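Local coordinates for protein trehalose monomycolate transport factor A (Mycolicibacterium smegmatis MC2 155, PDB 6T84) that is required for MmpL3-dependent transport of trehalose monomycolate to the mycobacterial cell wall, and for growth and cell elongation, at residues W102-S114 / M128-M142. Residues are numbered along the deposited sequence; the frame is centred on the assembly and turned at random.
Sequences WLLGAIGPRMVYS and MVTFAHTAPDCAEIM
R110 reaches from the start of strand 110-114 into the loop that follows helix 126-134. Its CB leaves the backbone toward 128-142. The chain then runs extended from CG to NE (chi2 160°, chi3 166°). R110 CD passes A132 O at 3.5 Å. R110 NE gives its proton to a water 2.8 Å away, and that water bridges to A139 O. CE of M142 lies 3.6 Å from R110 NE, and the two side chains cross at about a right angle. At the tip, R110 NH1 donates hydrogen bonds to A132 O (2.8 Å) and A135 O. NH2 donates to P136 O and A139 O, the latter with an N-H...O angle of 163°. All four oxygens lie near the guanidinium plane, while A135 CB sits over one face. Within the type I turn 136-139, A139 N reaches P136 O from the face of the carbonyl opposite R110 NH2.

Next to this, the type II' hairpin turn 107-110 rests on the helix. I107 CG2, anti to the backbone N, meets A132 CB at 3.5 Å. The H133 ring lies beside the turn, NE2 3.4 Å from G108 CA.

The contact belongs to the N-terminal domain, which is probably cytoplasmic, and joins its edge hairpin 102-114 to the end of helix 126-134. Four carbonyls and a water hold the buried guanidinium by its N-H groups. Their partial negative charges would be expected to stabilise its positive charge.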
ATOM      1  N   TRP A 102      -7.677 -14.481   6.267  1.00 17.69           N
ATOM      2  CA  TRP A 102      -7.208 -15.260   7.410  1.00 16.97           C
ATOM      3  C   TRP A 102      -5.699 -15.139   7.585  1.00 15.61           C
ATOM      4  O   TRP A 102      -4.950 -14.923   6.624  1.00 16.63           O
ATOM      5  CB  TRP A 102      -7.538 -16.738   7.224  1.00 18.35           C
ATOM      6  CG  TRP A 102      -8.971 -16.946   7.086  1.00 19.69           C
ATOM      7  CD1 TRP A 102      -9.892 -16.997   8.095  1.00 20.79           C
ATOM      8  CD2 TRP A 102      -9.679 -17.103   5.877  1.00 21.08           C
ATOM      9  NE1 TRP A 102     -11.150 -17.209   7.583  1.00 22.45           N
ATOM     10  CE2 TRP A 102     -11.043 -17.291   6.218  1.00 22.27           C
ATOM     11  CE3 TRP A 102      -9.293 -17.180   4.538  1.00 22.73           C
ATOM     12  CZ2 TRP A 102     -12.016 -17.479   5.266  1.00 23.43           C
ATOM     13  CZ3 TRP A 102     -10.282 -17.371   3.587  1.00 24.07           C
ATOM     14  CH2 TRP A 102     -11.623 -17.506   3.954  1.00 24.13           C
ATOM     15  N   LEU A 103      -5.250 -15.356   8.824  1.00 15.48           N
ATOM     16  CA  LEU A 103      -3.815 -15.386   9.135  1.00 15.21           C
ATOM     17  C   LEU A 103      -3.132 -16.580   8.472  1.00 15.30           C
ATOM     18  O   LEU A 103      -3.494 -17.737   8.755  1.00 16.28           O
ATOM     19  CB  LEU A 103      -3.617 -15.457  10.633  1.00 15.66           C
ATOM     20  CG  LEU A 103      -2.168 -15.525  11.146  1.00 15.53           C
ATOM     21  CD1 LEU A 103      -1.368 -14.282  10.832  1.00 15.77           C
ATOM     22  CD2 LEU A 103      -2.227 -15.830  12.671  1.00 16.40           C
ATOM     23  N   LEU A 104      -2.137 -16.302   7.622  1.00 14.35           N
ATOM     24  CA  LEU A 104      -1.226 -17.332   7.124  1.00 14.67           C
ATOM     25  C   LEU A 104      -0.068 -17.593   8.089  1.00 14.39           C
ATOM     26  O   LEU A 104       0.264 -18.759   8.357  1.00 15.60           O
ATOM     27  CB  LEU A 104      -0.681 -16.902   5.753  1.00 15.87           C
ATOM     28  CG  LEU A 104       0.394 -17.848   5.166  1.00 17.44           C
ATOM     29  CD1 LEU A 104      -0.148 -19.265   4.937  1.00 18.68           C
ATOM     30  CD2 LEU A 104       1.067 -17.308   3.900  1.00 19.67           C
ATOM     31  N   GLY A 105       0.573 -16.554   8.613  1.00 14.31           N
ATOM     32  CA  GLY A 105       1.671 -16.799   9.545  1.00 14.34           C
ATOM     33  C   GLY A 105       2.445 -15.516   9.823  1.00 14.29           C
ATOM     34  O   GLY A 105       2.178 -14.460   9.244  1.00 14.75           O
ATOM     35  N   ALA A 106       3.368 -15.599  10.756  1.00 14.71           N
ATOM     36  CA  ALA A 106       4.246 -14.491  11.103  1.00 15.65           C
ATOM     37  C   ALA A 106       5.510 -14.542  10.265  1.00 16.49           C
ATOM     38  O   ALA A 106       6.050 -15.632   9.964  1.00 18.64           O
ATOM     39  CB  ALA A 106       4.678 -14.595  12.554  1.00 17.42           C
ATOM     40  N   ILE A 107       6.037 -13.356   9.944  1.00 16.30           N
ATOM     41  CA  ILE A 107       7.389 -13.231   9.390  1.00 16.86           C
ATOM     42  C   ILE A 107       8.043 -12.048  10.075  1.00 17.23           C
ATOM     43  O   ILE A 107       7.754 -10.891   9.744  1.00 17.17           O
ATOM     44  CB  ILE A 107       7.441 -13.038   7.868  1.00 18.30           C
ATOM     45  CG1 ILE A 107       6.575 -14.044   7.117  1.00 19.38           C
ATOM     46  CG2 ILE A 107       8.920 -13.089   7.388  1.00 18.91           C
ATOM     47  CD1 ILE A 107       6.502 -13.748   5.575  1.00 21.60           C
ATOM     48  N   GLY A 108       8.959 -12.316  10.978  1.00 18.74           N
ATOM     49  CA  GLY A 108       9.673 -11.218  11.579  1.00 19.62           C
ATOM     50  C   GLY A 108       8.759 -10.262  12.306  1.00 19.34           C
ATOM     51  O   GLY A 108       7.963 -10.644  13.169  1.00 20.34           O
ATOM     52  N   PRO A 109       8.866  -8.977  11.961  1.00 17.25           N
ATOM     53  CA  PRO A 109       8.075  -7.958  12.633  1.00 16.82           C
ATOM     54  C   PRO A 109       6.648  -7.923  12.132  1.00 14.78           C
ATOM     55  O   PRO A 109       5.878  -7.054  12.579  1.00 15.57           O
ATOM     56  CB  PRO A 109       8.818  -6.666  12.225  1.00 17.44           C
ATOM     57  CG  PRO A 109       9.319  -6.967  10.848  1.00 17.08           C
ATOM     58  CD  PRO A 109       9.766  -8.408  10.930  1.00 17.11           C
ATOM     59  N   ARG A 110       6.291  -8.788  11.149  1.00 13.85           N
ATOM     60  CA  ARG A 110       5.006  -8.696  10.433  1.00 13.32           C
ATOM     61  C   ARG A 110       4.199  -9.988  10.535  1.00 13.21           C
ATOM     62  O   ARG A 110       4.702 -11.073  10.890  1.00 14.05           O
ATOM     63  CB  ARG A 110       5.272  -8.342   8.947  1.00 12.86           C
ATOM     64  CG  ARG A 110       5.697  -6.883   8.760  1.00 12.92           C
ATOM     65  CD  ARG A 110       6.407  -6.600   7.471  1.00 12.69           C
ATOM     66  NE  ARG A 110       6.450  -5.169   7.273  1.00 12.92           N
ATOM     67  CZ  ARG A 110       7.497  -4.395   7.380  1.00 13.27           C
ATOM     68  NH1 ARG A 110       8.707  -4.907   7.628  1.00 13.43           N
ATOM     69  NH2 ARG A 110       7.332  -3.109   7.211  1.00 14.25           N
ATOM     70  N   MET A 111       2.915  -9.863  10.156  1.00 12.96           N
ATOM     71  CA  MET A 111       2.007 -10.976   9.972  1.00 13.40           C
ATOM     72  C   MET A 111       1.453 -10.912   8.562  1.00 13.22           C
ATOM     73  O   MET A 111       1.238  -9.820   8.030  1.00 13.75           O
ATOM     74  CB  MET A 111       0.841 -10.883  10.983  1.00 15.54           C
ATOM     75  CG  MET A 111       1.284 -10.881  12.436  1.00 19.79           C
ATOM     76  SD  MET A 111       1.582 -12.588  12.884  1.00 21.30           S
ATOM     77  CE  MET A 111       2.216 -12.406  14.581  1.00 22.01           C
ATOM     78  N   VAL A 112       1.257 -12.078   7.956  1.00 13.22           N
ATOM     79  CA  VAL A 112       0.695 -12.206   6.616  0.84 14.03           C
ATOM     80  C   VAL A 112      -0.716 -12.761   6.729  1.00 13.67           C
ATOM     81  O   VAL A 112      -0.921 -13.799   7.371  1.00 14.09           O
ATOM     82  CB  VAL A 112       1.541 -13.154   5.744  0.84 16.11           C
ATOM     83  CG1 VAL A 112       0.985 -13.171   4.321  0.84 16.11           C
ATOM     84  CG2 VAL A 112       3.021 -12.749   5.779  0.84 18.46           C
ATOM     85  N   TYR A 113      -1.669 -12.087   6.071  1.00 14.08           N
ATOM     86  CA  TYR A 113      -3.058 -12.519   6.005  1.00 14.57           C
ATOM     87  C   TYR A 113      -3.411 -12.676   4.525  1.00 14.80           C
ATOM     88  O   TYR A 113      -2.893 -11.942   3.658  1.00 14.96           O
ATOM     89  CB  TYR A 113      -4.009 -11.466   6.648  1.00 14.72           C
ATOM     90  CG  TYR A 113      -3.644 -11.180   8.076  1.00 15.95           C
ATOM     91  CD1 TYR A 113      -2.681 -10.210   8.377  1.00 16.17           C
ATOM     92  CD2 TYR A 113      -4.241 -11.843   9.112  1.00 17.53           C
ATOM     93  CE1 TYR A 113      -2.359  -9.883   9.686  1.00 17.57           C
ATOM     94  CE2 TYR A 113      -3.862 -11.545  10.455  1.00 18.09           C
ATOM     95  CZ  TYR A 113      -2.928 -10.577  10.702  1.00 18.55           C
ATOM     96  OH  TYR A 113      -2.506 -10.296  11.987  1.00 20.43           O
ATOM     97  N   SER A 114      -4.322 -13.590   4.206  1.00 14.54           N
ATOM     98  CA  SER A 114      -4.736 -13.676   2.811  1.00 15.79           C
ATOM     99  C   SER A 114      -6.126 -14.262   2.685  1.00 16.64           C
ATOM    100  O   SER A 114      -6.604 -15.004   3.554  1.00 17.76           O
ATOM    101  CB  SER A 114      -3.772 -14.553   2.021  1.00 16.67           C
ATOM    102  OG  SER A 114      -4.088 -14.563   0.629  1.00 16.54           O
ATOM    103  N   MET A 128      10.161 -13.062  -0.190  1.00 15.98           N
ATOM    104  CA  MET A 128       9.162 -12.445   0.682  1.00 14.80           C
ATOM    105  C   MET A 128       9.640 -12.422   2.125  1.00 13.60           C
ATOM    106  O   MET A 128       9.387 -11.462   2.864  1.00 13.95           O
ATOM    107  CB  MET A 128       7.845 -13.192   0.579  1.00 16.16           C
ATOM    108  CG  MET A 128       6.728 -12.542   1.405  1.00 17.15           C
ATOM    109  SD  MET A 128       6.148 -10.917   0.813  1.00 19.56           S
ATOM    110  CE  MET A 128       5.003 -11.511  -0.467  1.00 21.33           C
ATOM    111  N   VAL A 129      10.260 -13.510   2.589  1.00 13.06           N
ATOM    112  CA  VAL A 129      10.762 -13.513   3.969  1.00 13.72           C
ATOM    113  C   VAL A 129      11.788 -12.401   4.157  1.00 13.70           C
ATOM    114  O   VAL A 129      11.723 -11.637   5.135  1.00 14.49           O
ATOM    115  CB  VAL A 129      11.348 -14.896   4.322  1.00 14.24           C
ATOM    116  CG1 VAL A 129      12.070 -14.842   5.690  1.00 14.88           C
ATOM    117  CG2 VAL A 129      10.207 -15.923   4.372  1.00 15.41           C
ATOM    118  N   THR A 130      12.756 -12.299   3.236  1.00 13.10           N
ATOM    119  CA  THR A 130      13.733 -11.229   3.391  1.00 14.14           C
ATOM    120  C   THR A 130      13.046  -9.868   3.398  1.00 13.49           C
ATOM    121  O   THR A 130      13.350  -9.031   4.251  1.00 14.45           O
ATOM    122  CB  THR A 130      14.795 -11.325   2.288  1.00 16.04           C
ATOM    123  OG1 THR A 130      15.421 -12.615   2.374  1.00 17.71           O
ATOM    124  CG2 THR A 130      15.871 -10.226   2.387  1.00 17.32           C
ATOM    125  N   PHE A 131      12.118  -9.622   2.454  1.00 13.23           N
ATOM    126  CA  PHE A 131      11.416  -8.345   2.392  1.00 12.98           C
ATOM    127  C   PHE A 131      10.692  -8.014   3.708  1.00 12.41           C
ATOM    128  O   PHE A 131      10.711  -6.864   4.163  1.00 13.34           O
ATOM    129  CB  PHE A 131      10.438  -8.408   1.212  1.00 14.34           C
ATOM    130  CG  PHE A 131       9.582  -7.168   1.055  1.00 14.54           C
ATOM    131  CD1 PHE A 131      10.127  -5.976   0.603  1.00 15.31           C
ATOM    132  CD2 PHE A 131       8.255  -7.212   1.393  1.00 14.71           C
ATOM    133  CE1 PHE A 131       9.331  -4.820   0.488  1.00 15.15           C
ATOM    134  CE2 PHE A 131       7.448  -6.065   1.278  1.00 15.40           C
ATOM    135  CZ  PHE A 131       7.992  -4.883   0.806  1.00 15.48           C
ATOM    136  N   ALA A 132       9.978  -8.977   4.274  1.00 11.84           N
ATOM    137  CA  ALA A 132       9.242  -8.691   5.512  1.00 12.60           C
ATOM    138  C   ALA A 132      10.171  -8.265   6.645  1.00 12.94           C
ATOM    139  O   ALA A 132       9.765  -7.512   7.538  1.00 13.68           O
ATOM    140  CB  ALA A 132       8.443  -9.906   5.963  1.00 14.17           C
ATOM    141  N   HIS A 133      11.392  -8.781   6.629  1.00 12.90           N
ATOM    142  CA  HIS A 133      12.388  -8.341   7.619  1.00 13.05           C
ATOM    143  C   HIS A 133      13.081  -7.030   7.237  1.00 14.70           C
ATOM    144  O   HIS A 133      13.517  -6.287   8.140  1.00 16.57           O
ATOM    145  CB  HIS A 133      13.469  -9.444   7.751  1.00 13.24           C
ATOM    146  CG  HIS A 133      13.026 -10.585   8.588  1.00 14.01           C
ATOM    147  ND1 HIS A 133      12.519 -11.772   8.115  1.00 15.13           N
ATOM    148  CD2 HIS A 133      13.106 -10.726   9.926  1.00 12.85           C
ATOM    149  CE1 HIS A 133      12.290 -12.589   9.137  1.00 13.82           C
ATOM    150  NE2 HIS A 133      12.655 -11.972  10.240  1.00 14.85           N
ATOM    151  N   THR A 134      13.265  -6.727   5.937  1.00 14.53           N
ATOM    152  CA  THR A 134      14.041  -5.547   5.543  1.00 16.21           C
ATOM    153  C   THR A 134      13.210  -4.297   5.308  1.00 16.30           C
ATOM    154  O   THR A 134      13.731  -3.188   5.452  1.00 17.75           O
ATOM    155  CB  THR A 134      14.881  -5.805   4.285  1.00 18.70           C
ATOM    156  OG1 THR A 134      14.042  -6.195   3.214  1.00 20.27           O
ATOM    157  CG2 THR A 134      15.885  -6.947   4.486  1.00 19.16           C
ATOM    158  N   ALA A 135      11.937  -4.435   4.959  1.00 14.93           N
ATOM    159  CA  ALA A 135      11.130  -3.252   4.692  1.00 15.36           C
ATOM    160  C   ALA A 135      11.055  -2.388   5.939  1.00 16.32           C
ATOM    161  O   ALA A 135      10.908  -2.914   7.048  1.00 16.45           O
ATOM    162  CB  ALA A 135       9.726  -3.698   4.237  1.00 15.76           C
ATOM    163  N   PRO A 136      11.088  -1.065   5.796  1.00 17.80           N
ATOM    164  CA  PRO A 136      11.066  -0.188   6.981  1.00 18.52           C
ATOM    165  C   PRO A 136       9.795  -0.349   7.810  1.00 18.80           C
ATOM    166  O   PRO A 136       8.712  -0.638   7.289  1.00 16.42           O
ATOM    167  CB  PRO A 136      11.158   1.236   6.383  1.00 20.76           C
ATOM    168  CG  PRO A 136      10.635   1.076   4.981  1.00 22.07           C
ATOM    169  CD  PRO A 136      11.085  -0.331   4.522  1.00 20.43           C
ATOM    170  N   ASP A 137       9.930  -0.124   9.120  1.00 22.58           N
ATOM    171  CA  ASP A 137       8.752  -0.212   9.970  1.00 25.79           C
ATOM    172  C   ASP A 137       7.710   0.846   9.609  1.00 23.65           C
ATOM    173  O   ASP A 137       6.557   0.678   9.964  1.00 23.97           O
ATOM    174  CB  ASP A 137       9.107  -0.120  11.459  1.00 32.32           C
ATOM    175  CG  ASP A 137      10.084  -1.209  11.907  1.00 40.62           C
ATOM    176  OD1 ASP A 137       9.916  -2.414  11.574  1.00 35.80           O
ATOM    177  OD2 ASP A 137      11.036  -0.843  12.618  1.00 94.75           O
ATOM    178  N   CYS A 138       8.082   1.908   8.899  1.00 23.03           N
ATOM    179  CA  CYS A 138       7.075   2.898   8.520  1.00 22.50           C
ATOM    180  C   CYS A 138       6.057   2.307   7.543  1.00 17.73           C
ATOM    181  O   CYS A 138       4.934   2.835   7.424  1.00 17.31           O
ATOM    182  CB  CYS A 138       7.754   4.180   7.967  1.00 28.91           C
ATOM    183  SG  CYS A 138       8.559   4.074   6.315  1.00 36.05           S
ATOM    184  N   ALA A 139       6.418   1.236   6.824  1.00 15.15           N
ATOM    185  CA  ALA A 139       5.471   0.549   5.933  1.00 13.88           C
ATOM    186  C   ALA A 139       4.611  -0.375   6.789  1.00 14.05           C
ATOM    187  O   ALA A 139       4.832  -1.579   6.893  1.00 15.13           O
ATOM    188  CB  ALA A 139       6.241  -0.194   4.849  1.00 14.30           C
ATOM    189  N   GLU A 140       3.624   0.225   7.458  0.54 12.92           N
ATOM    190  CA  GLU A 140       2.902  -0.465   8.526  0.54 13.39           C
ATOM    191  C   GLU A 140       1.961  -1.527   7.987  0.54 12.69           C
ATOM    192  O   GLU A 140       1.855  -2.613   8.565  0.54 13.07           O
ATOM    193  CB  GLU A 140       2.107   0.542   9.357  0.54 15.39           C
ATOM    194  CG  GLU A 140       2.995   1.584  10.075  0.54 17.58           C
ATOM    195  CD  GLU A 140       2.312   2.233  11.276  0.54 21.55           C
ATOM    196  OE1 GLU A 140       3.041   2.718  12.158  0.54 22.80           O
ATOM    197  OE2 GLU A 140       1.052   2.220  11.347  0.54 23.20           O
ATOM    198  N   ILE A 141       1.234  -1.212   6.925  1.00 12.78           N
ATOM    199  CA  ILE A 141       0.279  -2.136   6.329  1.00 12.84           C
ATOM    200  C   ILE A 141       0.536  -2.082   4.829  1.00 12.35           C
ATOM    201  O   ILE A 141       0.541  -1.003   4.230  1.00 13.85           O
ATOM    202  CB  ILE A 141      -1.182  -1.756   6.643  1.00 15.05           C
ATOM    203  CG1 ILE A 141      -1.481  -1.719   8.154  1.00 16.80           C
ATOM    204  CG2 ILE A 141      -2.131  -2.738   5.968  1.00 15.68           C
ATOM    205  CD1 ILE A 141      -2.859  -1.157   8.471  1.00 19.30           C
ATOM    206  N   MET A 142       0.773  -3.242   4.216  1.00 13.10           N
ATOM    207  CA  MET A 142       0.928  -3.368   2.770  1.00 13.92           C
ATOM    208  C   MET A 142      -0.063  -4.413   2.304  1.00 13.20           C
ATOM    209  O   MET A 142      -0.196  -5.473   2.933  1.00 13.77           O
ATOM    210  CB  MET A 142       2.345  -3.864   2.387  1.00 16.07           C
ATOM    211  CG  MET A 142       3.438  -3.002   2.995  1.00 18.15           C
ATOM    212  SD  MET A 142       5.041  -3.528   2.391  1.00 19.60           S
ATOM    213  CE  MET A 142       5.764  -4.040   3.920  1.00 20.26           C
TER
HETATM  214  O   HOH W   1       3.852  -4.219   6.754  1.00 12.58           O